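Local coordinates for protein glucose-6-phosphate isomerase (Plasmodium falciparum, PDB 3QKI) that probably interconverts glucose 6-phosphate and fructose 6-phosphate, the isomerisation that forms the second step of glycolysis, at residues 185-190 against 519-524; 189-194 against 450-455. All coordinates share one frame; numbering follows the deposited sequence.

Contact 1: residues 185-190 against 519-524; sequences YEAMKY and DELNFY
Met188 reaches Phe523 with CG set beside its own backbone N (chi1 -61°) and two further bends, at chi2 (-41°) and chi3 (-57°), which curl the thioether back until its methyl lies on the aromatic ring. CE sits 3.8 Å from the ring centroid, almost straight above the centre of one face, a CH-pi contact. SD follows at 4.9 Å from the same centroid, close to the ring normal, so the pair is also a Met-aromatic contact in which the methyl, not the sulfur, is the nearer group. CB and CG of Met188 lie above the rim on the same face, CB 3.7 Å from CE1 of Phe523. The methyl also fills the corner where the backbone turns into a helix, CE of Met188 lying 3.3 Å from C of Asn522. That corner follows strand 513-518 of the six-stranded sheet and is the start of helix 523-543, with Asn522 as N-cap, its OD1 taking the N-H of Thr525. Residues 185-190, on helix 179-197, which follows strand 168-172 of the separate five-stranded parallel sheet, pack against this helix start with no hydrogen bond between the two segments. Leu521 adds a second apolar patch: its CD2 lies 4.2 Å from CB of Ala187 and 3.9 Å from O of Ala187, while its CG meets SD of Met188 at 4.2 Å. Phe328 of helix 318-328 touches both Met188 and Phe523, and Cys526 meets Ala187, Met188 and Leu521.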
# COMPACT_ATOMS: atom_id res chain seq x y z
N TYR A 185 2.78 -15.25 5.47
CA TYR A 185 2.11 -15.39 6.74
C TYR A 185 0.61 -15.01 6.63
O TYR A 185 -0.28 -15.81 6.94
CB TYR A 185 2.83 -14.58 7.83
CG TYR A 185 2.09 -14.66 9.15
CD1 TYR A 185 2.03 -15.86 9.86
CD2 TYR A 185 1.36 -13.57 9.63
CE1 TYR A 185 1.28 -15.97 11.02
CE2 TYR A 185 0.60 -13.68 10.78
CZ TYR A 185 0.58 -14.87 11.48
OH TYR A 185 -0.10 -14.96 12.66
N GLU A 186 0.34 -13.80 6.17
CA GLU A 186 -1.03 -13.33 5.99
C GLU A 186 -1.81 -14.15 4.95
O GLU A 186 -3.00 -14.39 5.13
CB GLU A 186 -1.04 -11.84 5.65
CG GLU A 186 -0.68 -10.96 6.84
CD GLU A 186 -1.66 -11.01 8.00
OE1 GLU A 186 -2.88 -11.22 7.76
OE2 GLU A 186 -1.20 -10.88 9.15
N ALA A 187 -1.14 -14.59 3.87
CA ALA A 187 -1.77 -15.38 2.82
C ALA A 187 -2.25 -16.74 3.32
O ALA A 187 -3.33 -17.19 2.95
CB ALA A 187 -0.81 -15.57 1.66
N MET A 188 -1.42 -17.40 4.12
CA MET A 188 -1.61 -18.77 4.55
C MET A 188 -2.27 -19.01 5.91
O MET A 188 -2.75 -20.12 6.14
CB MET A 188 -0.27 -19.53 4.46
CG MET A 188 0.32 -19.59 3.05
SD MET A 188 -0.89 -19.90 1.71
CE MET A 188 -1.60 -21.45 2.27
N LYS A 189 -2.21 -18.05 6.83
CA LYS A 189 -2.73 -18.27 8.17
C LYS A 189 -4.15 -18.81 8.26
O LYS A 189 -4.37 -19.76 9.02
CB LYS A 189 -2.44 -17.11 9.13
CG LYS A 189 -3.30 -15.85 8.90
CD LYS A 189 -2.84 -14.73 9.86
CE LYS A 189 -3.88 -13.65 9.96
NZ LYS A 189 -3.30 -12.39 10.53
N TYR A 190 -5.09 -18.26 7.47
CA TYR A 190 -6.48 -18.71 7.49
C TYR A 190 -6.64 -20.05 6.83
O TYR A 190 -7.50 -20.81 7.25
CB TYR A 190 -7.46 -17.66 6.95
CG TYR A 190 -7.69 -16.58 7.99
CD1 TYR A 190 -8.43 -16.84 9.14
CD2 TYR A 190 -7.06 -15.34 7.89
CE1 TYR A 190 -8.64 -15.86 10.11
CE2 TYR A 190 -7.23 -14.36 8.87
CZ TYR A 190 -8.04 -14.62 9.97
OH TYR A 190 -8.18 -13.67 10.97
N ASP A 519 -6.77 -22.57 -8.68
CA ASP A 519 -7.92 -23.26 -8.11
C ASP A 519 -8.10 -22.90 -6.62
O ASP A 519 -9.19 -22.56 -6.17
CB ASP A 519 -7.85 -24.78 -8.35
CG ASP A 519 -6.72 -25.52 -7.65
OD1 ASP A 519 -5.71 -24.86 -7.27
OD2 ASP A 519 -6.83 -26.76 -7.49
N GLU A 520 -7.01 -22.92 -5.86
CA GLU A 520 -7.07 -22.68 -4.43
C GLU A 520 -5.76 -22.02 -3.99
O GLU A 520 -4.72 -22.28 -4.60
CB GLU A 520 -7.20 -24.08 -3.77
CG GLU A 520 -7.36 -24.11 -2.26
CD GLU A 520 -7.65 -25.50 -1.71
OE1 GLU A 520 -7.20 -26.49 -2.32
OE2 GLU A 520 -8.33 -25.58 -0.66
N LEU A 521 -5.78 -21.24 -2.92
CA LEU A 521 -4.55 -20.69 -2.34
C LEU A 521 -4.14 -21.61 -1.18
O LEU A 521 -4.59 -21.45 -0.05
CB LEU A 521 -4.69 -19.23 -1.90
CG LEU A 521 -3.40 -18.56 -1.35
CD1 LEU A 521 -2.21 -18.69 -2.32
CD2 LEU A 521 -3.66 -17.12 -0.97
N ASN A 522 -3.36 -22.64 -1.50
CA ASN A 522 -2.85 -23.56 -0.50
C ASN A 522 -1.32 -23.31 -0.43
O ASN A 522 -0.83 -22.38 -1.08
CB ASN A 522 -3.23 -25.02 -0.83
CG ASN A 522 -2.79 -25.51 -2.18
OD1 ASN A 522 -1.81 -25.05 -2.76
ND2 ASN A 522 -3.54 -26.44 -2.73
N PHE A 523 -0.59 -24.07 0.39
CA PHE A 523 0.86 -23.84 0.53
C PHE A 523 1.64 -24.00 -0.78
O PHE A 523 2.49 -23.17 -1.09
CB PHE A 523 1.45 -24.70 1.66
CG PHE A 523 1.08 -24.18 3.03
CD1 PHE A 523 1.85 -23.21 3.66
CD2 PHE A 523 -0.05 -24.66 3.69
CE1 PHE A 523 1.48 -22.71 4.92
CE2 PHE A 523 -0.41 -24.17 4.95
CZ PHE A 523 0.36 -23.20 5.56
N TYR A 524 1.32 -25.05 -1.55
CA TYR A 524 1.95 -25.34 -2.82
C TYR A 524 1.73 -24.18 -3.83
O TYR A 524 2.68 -23.70 -4.43
CB TYR A 524 1.43 -26.68 -3.37
CG TYR A 524 2.00 -27.03 -4.72
CD1 TYR A 524 1.32 -26.73 -5.89
CD2 TYR A 524 3.23 -27.69 -4.82
CE1 TYR A 524 1.83 -27.07 -7.14
CE2 TYR A 524 3.76 -28.02 -6.07
CZ TYR A 524 3.07 -27.69 -7.22
OH TYR A 524 3.60 -27.96 -8.45

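Contact 2: residues 189-194 against 450-455; sequences KYYYYN and HSHFPI
His452 lays one face of its imidazole against CB of Tyr191, which stands 3.8 Å from the ring centroid in a CH-pi contact displaced toward the rim; NE2 of His452 is the nearest ring atom, 3.6 Å from CB of Tyr191. The phenol of Tyr191 runs off to the side, its CG opposite the backbone N (chi1 179°), instead of covering the imidazole: the two ring planes meet obliquely at 54°, with centroids 5.6 Å apart. Asn194 supplies the polar half of the contact. Its ND2 donates to O of His452 over 2.8 Å, a fairly straight bond (163°) that keeps the acceptor near the amide plane but comes from above the plane of the carbonyl. The same ND2 lies 3.7 Å from CD1 of Phe453, at the edge of that ring. An ST turn shapes the loop 450-455, Ser451 OG accepting from N of Phe453 at 2.9 Å. Asn229 of the second subunit accepts from N of His452, placing the loop at the dimer interface. Both ends of the Asn194 amide are engaged, OD1 pairing with Tyr212 OH, which should fix its rotation. Because Leu521 O can only accept, NE2 of His452 must carry the proton, and ND1 is left as probable acceptor for Asn384 ND2; together the two bonds probably fix the turn of the imidazole.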
# COMPACT_ATOMS: atom_id res chain seq x y z
N LYS A 189 -2.21 -18.05 6.83
CA LYS A 189 -2.73 -18.27 8.17
C LYS A 189 -4.15 -18.81 8.26
O LYS A 189 -4.37 -19.76 9.02
CB LYS A 189 -2.44 -17.11 9.13
CG LYS A 189 -3.30 -15.85 8.90
CD LYS A 189 -2.84 -14.73 9.86
CE LYS A 189 -3.88 -13.65 9.96
NZ LYS A 189 -3.30 -12.39 10.53
N TYR A 190 -5.09 -18.26 7.47
CA TYR A 190 -6.48 -18.71 7.49
C TYR A 190 -6.64 -20.05 6.83
O TYR A 190 -7.50 -20.81 7.25
CB TYR A 190 -7.46 -17.66 6.95
CG TYR A 190 -7.69 -16.58 7.99
CD1 TYR A 190 -8.43 -16.84 9.14
CD2 TYR A 190 -7.06 -15.34 7.89
CE1 TYR A 190 -8.64 -15.86 10.11
CE2 TYR A 190 -7.23 -14.36 8.87
CZ TYR A 190 -8.04 -14.62 9.97
OH TYR A 190 -8.18 -13.67 10.97
N TYR A 191 -5.77 -20.38 5.85
CA TYR A 191 -5.83 -21.72 5.24
C TYR A 191 -5.43 -22.73 6.33
O TYR A 191 -6.11 -23.73 6.54
CB TYR A 191 -4.92 -21.82 4.02
CG TYR A 191 -4.94 -23.18 3.38
CD1 TYR A 191 -3.98 -24.13 3.69
CD2 TYR A 191 -5.95 -23.54 2.49
CE1 TYR A 191 -4.01 -25.41 3.13
CE2 TYR A 191 -6.01 -24.83 1.93
CZ TYR A 191 -5.03 -25.76 2.26
OH TYR A 191 -5.05 -27.01 1.71
N TYR A 192 -4.37 -22.42 7.07
CA TYR A 192 -3.89 -23.23 8.15
C TYR A 192 -4.96 -23.33 9.29
O TYR A 192 -5.31 -24.44 9.69
CB TYR A 192 -2.56 -22.66 8.63
CG TYR A 192 -2.09 -23.18 9.97
CD1 TYR A 192 -1.60 -24.48 10.11
CD2 TYR A 192 -2.12 -22.37 11.10
CE1 TYR A 192 -1.13 -24.95 11.34
CE2 TYR A 192 -1.67 -22.83 12.33
CZ TYR A 192 -1.18 -24.12 12.44
OH TYR A 192 -0.74 -24.54 13.67
N TYR A 193 -5.52 -22.20 9.75
CA TYR A 193 -6.53 -22.26 10.83
C TYR A 193 -7.80 -23.00 10.44
O TYR A 193 -8.33 -23.76 11.24
CB TYR A 193 -6.99 -20.88 11.31
CG TYR A 193 -5.93 -19.89 11.73
CD1 TYR A 193 -4.79 -20.30 12.42
CD2 TYR A 193 -6.14 -18.52 11.58
CE1 TYR A 193 -3.82 -19.38 12.81
CE2 TYR A 193 -5.21 -17.59 12.01
CZ TYR A 193 -4.05 -18.02 12.62
OH TYR A 193 -3.14 -17.07 13.05
N ASN A 194 -8.32 -22.71 9.24
CA ASN A 194 -9.61 -23.21 8.77
C ASN A 194 -9.57 -24.63 8.24
O ASN A 194 -10.41 -25.44 8.63
CB ASN A 194 -10.24 -22.24 7.74
CG ASN A 194 -10.46 -20.85 8.28
OD1 ASN A 194 -10.37 -20.61 9.49
ND2 ASN A 194 -10.76 -19.90 7.41
N HIS A 450 -11.73 -20.98 -5.08
CA HIS A 450 -12.23 -21.24 -3.73
C HIS A 450 -11.78 -20.22 -2.73
O HIS A 450 -10.66 -19.70 -2.80
CB HIS A 450 -11.82 -22.66 -3.26
CG HIS A 450 -12.39 -23.73 -4.13
ND1 HIS A 450 -11.69 -24.26 -5.20
CD2 HIS A 450 -13.64 -24.25 -4.13
CE1 HIS A 450 -12.51 -25.11 -5.79
NE2 HIS A 450 -13.70 -25.13 -5.19
N SER A 451 -12.62 -20.02 -1.71
CA SER A 451 -12.35 -19.13 -0.59
C SER A 451 -11.62 -19.89 0.55
O SER A 451 -11.70 -21.12 0.61
CB SER A 451 -13.68 -18.62 -0.02
OG SER A 451 -13.44 -17.71 1.04
N HIS A 452 -11.00 -19.16 1.49
CA HIS A 452 -10.46 -19.76 2.72
C HIS A 452 -11.59 -19.80 3.77
O HIS A 452 -11.45 -20.43 4.80
CB HIS A 452 -9.27 -18.94 3.28
CG HIS A 452 -7.95 -19.17 2.57
ND1 HIS A 452 -6.86 -18.34 2.81
CD2 HIS A 452 -7.60 -20.12 1.67
CE1 HIS A 452 -5.89 -18.81 2.04
NE2 HIS A 452 -6.28 -19.88 1.33
N PHE A 453 -12.69 -19.03 3.54
CA PHE A 453 -13.83 -18.96 4.46
C PHE A 453 -15.14 -18.84 3.66
O PHE A 453 -15.73 -17.77 3.63
CB PHE A 453 -13.65 -17.80 5.46
CG PHE A 453 -14.55 -17.87 6.67
CD1 PHE A 453 -14.32 -18.80 7.68
CD2 PHE A 453 -15.62 -16.98 6.82
CE1 PHE A 453 -15.15 -18.85 8.80
CE2 PHE A 453 -16.45 -17.04 7.94
CZ PHE A 453 -16.22 -17.98 8.92
N PRO A 454 -15.58 -19.91 2.96
CA PRO A 454 -16.79 -19.78 2.13
C PRO A 454 -18.05 -19.45 2.94
O PRO A 454 -18.28 -19.98 4.02
CB PRO A 454 -16.90 -21.13 1.41
CG PRO A 454 -16.08 -22.05 2.19
CD PRO A 454 -15.02 -21.27 2.87
N ILE A 455 -18.79 -18.49 2.44
CA ILE A 455 -20.04 -18.04 3.00
C ILE A 455 -21.09 -18.10 1.92
O ILE A 455 -20.86 -17.62 0.80
CB ILE A 455 -19.95 -16.61 3.63
CG1 ILE A 455 -18.98 -16.58 4.84
CG2 ILE A 455 -21.35 -16.12 4.02
CD1 ILE A 455 -18.71 -15.21 5.39

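Contacts 1 and 2 have centres 8 Å apart and start from consecutive turns of helix 179-197, sharing Lys189 and Tyr190. Their partner segments also bond to each other: NE2 of His452 lies 2.7 Å from O of Leu521, and ND1 of His450 is 3.2 Å from O of Asp519, both probable hydrogen bonds. CE1 of His452 packs 3.2 Å from O of Ala187, so the imidazole touches both segments of contact 1. Glu520 OE2 approaches CE2 of Tyr191 at 3.6 Å. Both contacts lie away from the fructose 6-phosphate site, although helix 179-197 begins just after Gly176 and Ser177 of that site, and both reach the second subunit.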